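Local structure of Xaa-Pro dipeptidase (Pyrococcus horikoshii, 1WY2) at residues A[9-14]-A[122-127]; A[147-152]-A[165-170]; A[250-255]-A[340-345]. The protein probably splits dipeptides that carry proline at the C-terminal position and a nonpolar residue at the N-terminal position, using two metal ions per subunit. All blocks are in the same frame, centred on the assembly; numbering follows the deposited sequence.

Interaction 1: A[9-14]-A[122-127]; sequences KKIIEF and RDMRII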
# COMPACT_ATOMS: atom_id res chain seq x y z
N LYS A 9 -4.89 27.86 -3.95
CA LYS A 9 -4.52 29.21 -3.54
C LYS A 9 -3.75 29.24 -2.22
O LYS A 9 -2.87 30.08 -2.03
CB LYS A 9 -5.76 30.10 -3.47
CG LYS A 9 -6.22 30.53 -4.85
CD LYS A 9 -7.62 31.10 -4.85
CE LYS A 9 -7.99 31.57 -6.25
NZ LYS A 9 -9.46 31.71 -6.41
N LYS A 10 -4.07 28.32 -1.32
CA LYS A 10 -3.36 28.27 -0.05
C LYS A 10 -1.92 27.86 -0.31
O LYS A 10 -1.00 28.32 0.37
CB LYS A 10 -4.03 27.29 0.91
CG LYS A 10 -5.30 27.85 1.52
CD LYS A 10 -5.88 26.93 2.58
CE LYS A 10 -7.10 27.56 3.23
NZ LYS A 10 -7.64 26.70 4.32
N ILE A 11 -1.72 26.99 -1.29
CA ILE A 11 -0.38 26.56 -1.64
C ILE A 11 0.36 27.72 -2.30
O ILE A 11 1.55 27.93 -2.04
CB ILE A 11 -0.42 25.33 -2.58
CG1 ILE A 11 -0.92 24.12 -1.79
CG2 ILE A 11 0.97 25.06 -3.15
CD1 ILE A 11 -1.25 22.90 -2.63
N ILE A 12 -0.33 28.47 -3.15
CA ILE A 12 0.30 29.61 -3.81
C ILE A 12 0.75 30.64 -2.77
O ILE A 12 1.80 31.26 -2.91
CB ILE A 12 -0.66 30.27 -4.83
CG1 ILE A 12 -0.85 29.34 -6.03
CG2 ILE A 12 -0.11 31.63 -5.27
CD1 ILE A 12 -1.92 29.78 -7.01
N GLU A 13 -0.06 30.82 -1.72
CA GLU A 13 0.29 31.77 -0.66
C GLU A 13 1.59 31.32 -0.01
O GLU A 13 2.52 32.11 0.15
CB GLU A 13 -0.82 31.81 0.40
CG GLU A 13 -0.46 32.63 1.63
CD GLU A 13 -1.59 32.71 2.63
OE1 GLU A 13 -2.09 31.64 3.06
OE2 GLU A 13 -1.99 33.83 3.00
N PHE A 14 1.66 30.04 0.35
CA PHE A 14 2.85 29.48 0.97
C PHE A 14 4.05 29.66 0.04
O PHE A 14 5.14 30.01 0.49
CB PHE A 14 2.62 27.99 1.26
CG PHE A 14 3.78 27.32 1.95
CD1 PHE A 14 4.79 26.71 1.21
CD2 PHE A 14 3.86 27.31 3.34
CE1 PHE A 14 5.87 26.10 1.85
CE2 PHE A 14 4.94 26.69 3.98
CZ PHE A 14 5.94 26.09 3.24
N ARG A 122 -0.19 19.92 5.43
CA ARG A 122 -0.63 19.54 6.77
C ARG A 122 -1.68 20.50 7.32
O ARG A 122 -2.73 20.09 7.80
CB ARG A 122 0.57 19.52 7.73
CG ARG A 122 0.19 19.33 9.20
CD ARG A 122 1.33 19.79 10.09
NE ARG A 122 1.59 21.22 9.91
CZ ARG A 122 2.62 21.87 10.44
NH1 ARG A 122 3.51 21.22 11.18
NH2 ARG A 122 2.76 23.17 10.22
N ASP A 123 -1.39 21.80 7.25
CA ASP A 123 -2.31 22.79 7.76
C ASP A 123 -3.71 22.67 7.17
O ASP A 123 -4.70 22.95 7.84
CB ASP A 123 -1.75 24.20 7.54
CG ASP A 123 -0.61 24.53 8.49
OD1 ASP A 123 -0.26 23.68 9.34
OD2 ASP A 123 -0.05 25.65 8.39
N MET A 124 -3.80 22.24 5.91
CA MET A 124 -5.10 22.06 5.27
C MET A 124 -5.77 20.75 5.67
O MET A 124 -6.89 20.75 6.17
CB MET A 124 -4.96 22.10 3.75
CG MET A 124 -4.58 23.45 3.17
SD MET A 124 -4.74 23.47 1.37
CE MET A 124 -3.33 22.45 0.91
N ARG A 125 -5.06 19.64 5.48
CA ARG A 125 -5.63 18.32 5.78
C ARG A 125 -5.90 18.00 7.25
O ARG A 125 -6.79 17.20 7.55
CB ARG A 125 -4.75 17.23 5.16
CG ARG A 125 -4.91 17.09 3.64
CD ARG A 125 -3.95 16.05 3.07
NE ARG A 125 -4.13 14.74 3.67
CZ ARG A 125 -3.25 13.75 3.59
NH1 ARG A 125 -2.12 13.92 2.91
NH2 ARG A 125 -3.49 12.60 4.20
N ILE A 126 -5.15 18.63 8.15
CA ILE A 126 -5.31 18.37 9.58
C ILE A 126 -6.65 18.83 10.16
O ILE A 126 -7.07 18.35 11.21
CB ILE A 126 -4.14 19.01 10.37
CG1 ILE A 126 -4.01 18.34 11.74
CG2 ILE A 126 -4.36 20.51 10.51
CD1 ILE A 126 -2.72 18.68 12.48
N ILE A 127 -7.31 19.76 9.48
CA ILE A 127 -8.61 20.25 9.92
C ILE A 127 -9.64 19.74 8.92
O ILE A 127 -9.61 20.12 7.74
CB ILE A 127 -8.66 21.80 9.94
CG1 ILE A 127 -7.55 22.34 10.84
CG2 ILE A 127 -10.04 22.26 10.42
CD1 ILE A 127 -7.58 21.83 12.28
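K10 and I11 touch M124 with no flat group between them, in the Creatinase/Prolidase N-terminal domain, where helices pack around a mixed six-stranded sheet. The flat pair of this corner, the guanidinium of R122 and the carboxylate of D123, lies within 122-127. R122 comes side-on and spends both nitrogens on one oxygen: NE is 3.1 Å and NH2 3.2 Å from OD1 of D123. They meet OD1 obliquely, above the carboxylate plane and from the same face of it, NE on the anti side and NH2 on the syn side. OD1 in turn sits 19° out of the guanidinium plane, giving a salt bridge of bent bonds.

I11, on helix 6-17, also leans on I47 of strand 44-48 and on I121 of helix 118-125. Of 122-127, M124 alone touches 9-14, meeting both K10 and I11. With chi1 at -68° its CG lies beside the backbone N, and the chain runs extended as far as the sulfur. K10, extended beyond CG, slides past it in the opposite direction, its CD 3.8 Å from CG of M124 and its CB 3.9 Å from the sulfur SD. The lysine thus gives its aliphatic stem to the packing. Y33 of helix 28-35 also touches M124. Next along the chain, R125 forms salt bridges with E292 and E295 and so ties this helix to the metallopeptidase part. At chi3 (-73°) the thioether bends, carrying methyl CE of M124 across I11 at about a right angle, 4.0 Å from its CG1.

Interaction 2: A[147-152]-A[165-170]; sequences VMAAIE and AKVEYL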
# COMPACT_ATOMS: atom_id res chain seq x y z
N VAL A 147 -16.52 -4.79 13.59
CA VAL A 147 -16.08 -5.24 14.90
C VAL A 147 -17.16 -6.10 15.56
O VAL A 147 -16.85 -7.12 16.18
CB VAL A 147 -15.75 -4.05 15.82
CG1 VAL A 147 -15.46 -4.54 17.24
CG2 VAL A 147 -14.54 -3.30 15.27
N MET A 148 -18.42 -5.69 15.44
CA MET A 148 -19.51 -6.45 16.03
C MET A 148 -19.61 -7.81 15.36
O MET A 148 -19.88 -8.82 16.02
CB MET A 148 -20.84 -5.70 15.89
CG MET A 148 -20.94 -4.45 16.75
SD MET A 148 -20.68 -4.72 18.52
CE MET A 148 -22.26 -5.48 19.00
N ALA A 149 -19.38 -7.85 14.05
CA ALA A 149 -19.43 -9.11 13.32
C ALA A 149 -18.27 -10.00 13.75
O ALA A 149 -18.42 -11.21 13.86
CB ALA A 149 -19.37 -8.85 11.81
N ALA A 150 -17.11 -9.39 14.00
CA ALA A 150 -15.94 -10.15 14.43
C ALA A 150 -16.19 -10.81 15.77
O ALA A 150 -15.87 -11.98 15.97
CB ALA A 150 -14.72 -9.23 14.53
N ILE A 151 -16.77 -10.05 16.69
CA ILE A 151 -17.07 -10.56 18.02
C ILE A 151 -18.00 -11.77 17.95
O ILE A 151 -17.81 -12.76 18.66
CB ILE A 151 -17.71 -9.45 18.89
CG1 ILE A 151 -16.67 -8.36 19.16
CG2 ILE A 151 -18.22 -10.03 20.21
CD1 ILE A 151 -17.22 -7.15 19.90
N GLU A 152 -18.99 -11.70 17.07
CA GLU A 152 -19.95 -12.78 16.90
C GLU A 152 -19.32 -14.00 16.24
O GLU A 152 -19.70 -15.14 16.51
CB GLU A 152 -21.14 -12.29 16.06
CG GLU A 152 -22.37 -13.18 16.11
CD GLU A 152 -22.96 -13.27 17.51
OE1 GLU A 152 -23.07 -12.22 18.18
OE2 GLU A 152 -23.32 -14.39 17.93
N ALA A 165 -11.17 -12.54 7.12
CA ALA A 165 -11.76 -12.65 5.80
C ALA A 165 -13.25 -12.33 5.82
O ALA A 165 -13.76 -11.62 4.96
CB ALA A 165 -11.53 -14.05 5.24
N LYS A 166 -13.95 -12.85 6.83
CA LYS A 166 -15.39 -12.63 6.95
C LYS A 166 -15.76 -11.16 7.17
O LYS A 166 -16.69 -10.66 6.54
CB LYS A 166 -15.95 -13.48 8.09
CG LYS A 166 -17.46 -13.40 8.27
CD LYS A 166 -18.20 -14.09 7.13
CE LYS A 166 -19.71 -14.09 7.36
NZ LYS A 166 -20.08 -14.80 8.62
N VAL A 167 -15.05 -10.48 8.06
CA VAL A 167 -15.39 -9.08 8.34
C VAL A 167 -14.94 -8.14 7.23
O VAL A 167 -15.53 -7.08 7.05
CB VAL A 167 -14.82 -8.61 9.70
CG1 VAL A 167 -15.30 -9.53 10.80
CG2 VAL A 167 -13.31 -8.56 9.66
N GLU A 168 -13.90 -8.52 6.49
CA GLU A 168 -13.45 -7.66 5.40
C GLU A 168 -14.47 -7.76 4.27
O GLU A 168 -14.70 -6.79 3.55
CB GLU A 168 -12.05 -8.07 4.95
CG GLU A 168 -10.99 -7.77 6.02
CD GLU A 168 -9.59 -8.16 5.62
OE1 GLU A 168 -9.44 -9.04 4.74
OE2 GLU A 168 -8.63 -7.61 6.21
N TYR A 169 -15.08 -8.93 4.13
CA TYR A 169 -16.11 -9.13 3.12
C TYR A 169 -17.31 -8.29 3.52
O TYR A 169 -17.92 -7.62 2.68
CB TYR A 169 -16.50 -10.61 3.03
CG TYR A 169 -17.69 -10.89 2.14
CD1 TYR A 169 -18.98 -10.94 2.67
CD2 TYR A 169 -17.54 -11.08 0.77
CE1 TYR A 169 -20.09 -11.19 1.85
CE2 TYR A 169 -18.64 -11.33 -0.06
CZ TYR A 169 -19.91 -11.38 0.49
OH TYR A 169 -20.99 -11.62 -0.32
N LEU A 170 -17.66 -8.31 4.80
CA LEU A 170 -18.79 -7.54 5.30
C LEU A 170 -18.59 -6.04 5.05
O LEU A 170 -19.52 -5.35 4.63
CB LEU A 170 -19.00 -7.79 6.79
CG LEU A 170 -20.12 -6.97 7.45
CD1 LEU A 170 -21.47 -7.42 6.90
CD2 LEU A 170 -20.07 -7.14 8.96
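A149 and A150 pack against V167 and L170 where helices 130-153 and 160-173, neighbours in the chain, pack side by side as an antiparallel pair. The two short segments lie with their axes 9.2 Å apart and their directions at 150°. The CA atoms of A150 and V167 come within 6.2 Å of each other.

V167 lays one methyl branch against the backbone of the opposite helix. Its CG1 is 3.7 Å from the backbone N of A150 and 3.8 Å from CB of the same residue, so the methyl rests beside the main chain as well as on the side chain. The torsion explains it: chi1 of -55° sets CG1 next to its own backbone N, anti to the carbonyl carbon, and directs it at A150, while CG2 takes the crowded position between the N and the carbonyl carbon.

In the pita-bread fold of M24 peptidases, helices cover the outside of curved antiparallel sheets that hold the metals. Helix 130-153 does so here: A150 touches I211, V147 touches L213, and the side chain of A150 lies about 10 Å from that of the metal ligand D212. Helix 160-173 lies against it and also faces the second subunit, where E168 makes a salt bridge with K172 of that other chain and Y169 packs on A165 of the other chain.

One turn on from V167, L170 holds CG anti to its backbone N (chi1 177°) and reaches across to A149. Methyl CD2 of L170 meets CB of A149 at 3.4 Å, tighter than usual van der Waals contact, at the partly exposed flank of the helix pair.

Interaction 3: A[250-255]-A[340-345]; sequences KAVESA and SKRLTK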
# COMPACT_ATOMS: atom_id res chain seq x y z
N LYS A 250 -10.17 8.14 30.06
CA LYS A 250 -9.65 9.40 30.57
C LYS A 250 -9.08 10.26 29.43
O LYS A 250 -9.32 11.46 29.38
CB LYS A 250 -8.56 9.14 31.61
CG LYS A 250 -8.05 10.40 32.31
CD LYS A 250 -9.15 11.07 33.11
CE LYS A 250 -8.63 12.28 33.86
NZ LYS A 250 -9.70 12.93 34.66
N ALA A 251 -8.35 9.63 28.51
CA ALA A 251 -7.77 10.36 27.39
C ALA A 251 -8.86 10.95 26.50
O ALA A 251 -8.79 12.10 26.11
CB ALA A 251 -6.86 9.44 26.58
N VAL A 252 -9.88 10.15 26.19
CA VAL A 252 -10.97 10.64 25.35
C VAL A 252 -11.65 11.83 26.03
O VAL A 252 -11.95 12.84 25.38
CB VAL A 252 -12.03 9.55 25.08
CG1 VAL A 252 -13.22 10.15 24.34
CG2 VAL A 252 -11.42 8.42 24.25
N GLU A 253 -11.90 11.71 27.33
CA GLU A 253 -12.54 12.78 28.09
C GLU A 253 -11.68 14.04 28.19
O GLU A 253 -12.20 15.14 28.39
CB GLU A 253 -12.88 12.29 29.51
CG GLU A 253 -13.89 11.15 29.56
CD GLU A 253 -14.00 10.52 30.94
OE1 GLU A 253 -14.83 9.59 31.10
OE2 GLU A 253 -13.26 10.93 31.85
N SER A 254 -10.37 13.88 28.05
CA SER A 254 -9.43 14.99 28.13
C SER A 254 -9.15 15.65 26.78
O SER A 254 -8.59 16.75 26.73
CB SER A 254 -8.11 14.51 28.74
OG SER A 254 -8.31 13.97 30.04
N ALA A 255 -9.51 14.98 25.70
CA ALA A 255 -9.29 15.51 24.36
C ALA A 255 -10.16 16.73 24.09
O ALA A 255 -11.39 16.64 24.11
CB ALA A 255 -9.56 14.43 23.32
N SER A 340 -14.79 16.48 22.70
CA SER A 340 -14.62 15.53 21.62
C SER A 340 -15.88 14.73 21.35
O SER A 340 -16.82 14.73 22.14
CB SER A 340 -13.48 14.57 21.94
OG SER A 340 -13.83 13.73 23.03
N LYS A 341 -15.89 14.06 20.21
CA LYS A 341 -17.01 13.22 19.80
C LYS A 341 -16.42 11.89 19.34
O LYS A 341 -15.49 11.86 18.54
CB LYS A 341 -17.78 13.86 18.64
CG LYS A 341 -18.86 12.95 18.06
CD LYS A 341 -19.52 13.54 16.83
CE LYS A 341 -20.64 12.63 16.36
NZ LYS A 341 -21.35 13.17 15.17
N ARG A 342 -16.96 10.78 19.85
CA ARG A 342 -16.48 9.47 19.44
C ARG A 342 -17.15 9.10 18.11
O ARG A 342 -18.37 8.95 18.05
CB ARG A 342 -16.81 8.42 20.51
CG ARG A 342 -16.04 8.60 21.82
CD ARG A 342 -16.44 7.56 22.86
NE ARG A 342 -16.20 6.20 22.40
CZ ARG A 342 -17.12 5.24 22.42
NH1 ARG A 342 -18.34 5.50 22.88
NH2 ARG A 342 -16.83 4.02 21.99
N LEU A 343 -16.36 8.97 17.05
CA LEU A 343 -16.92 8.63 15.74
C LEU A 343 -17.18 7.13 15.68
O LEU A 343 -18.13 6.68 15.03
CB LEU A 343 -15.98 9.08 14.62
CG LEU A 343 -15.68 10.58 14.63
CD1 LEU A 343 -14.82 10.94 13.42
CD2 LEU A 343 -16.98 11.39 14.60
N THR A 344 -16.33 6.35 16.36
CA THR A 344 -16.53 4.91 16.46
C THR A 344 -17.35 4.80 17.74
O THR A 344 -16.98 5.38 18.76
CB THR A 344 -15.19 4.15 16.58
OG1 THR A 344 -14.34 4.82 17.51
CG2 THR A 344 -14.52 4.07 15.22
N LYS A 345 -18.46 4.08 17.69
CA LYS A 345 -19.35 4.01 18.85
C LYS A 345 -19.54 2.66 19.53
O LYS A 345 -20.31 2.55 20.49
CB LYS A 345 -20.72 4.56 18.43
CG LYS A 345 -20.62 5.92 17.75
CD LYS A 345 -21.92 6.33 17.08
CE LYS A 345 -21.75 7.63 16.30
NZ LYS A 345 -23.00 8.03 15.59
O HOH W 1 -13.33 15.07 25.13
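V252, A255 and S340 are joined through one water gripped by all three. It donates to O of V252 at 2.6 Å and to O of A255 at 2.7 Å, and accepts from OG of S340 at 2.5 Å. A chi1 of 68° puts that hydroxyl between the backbone N and carbonyl carbon of S340, turned to the end of helix 235-254. A255 is the first residue to leave helical geometry, and O of V252 also takes the backbone N-H of A255.

Apolar contacts flank the water. CB of A255 lies 4.2 Å from CB of S340, and the side chains of V252 and R342 cross at about a right angle, CG1 of V252 4.1 Å from CG of R342. Bent at chi3, R342 carries its guanidinium to D331, where NE makes a salt bridge; O of T344 lies above one guanidinium face, offset toward its rim.

Strand 339-342 edges the three-stranded sheet whose other strands carry the metal ligands E316 and E330. The chemistry implies that the water links two carbonyls at the C-terminal end of the helix, O of V252 in its last turn and O of A255 just beyond, to the hydroxyl of S340.

Along the chain the three contacts come in series. Interaction 1 lies in the N-terminal domain; interactions 2 and 3 belong to the metallopeptidase part. The centres of interactions 1 and 2 are 38 Å apart, on opposite sides of the chain's centre, although helices 118-125 and 130-153 follow each other directly. Interaction 3 lies 27 Å from the first and 24 Å from the second, centre to centre. Helix 130-153 links these two: it carries A149 and A150, and its C140 touches L343 and T344. Interaction 2 pairs two helices, the first resting on the sheet that carries D212 and D223; interaction 3 joins a helix to the edge strand of the sheet that carries E316 and E330.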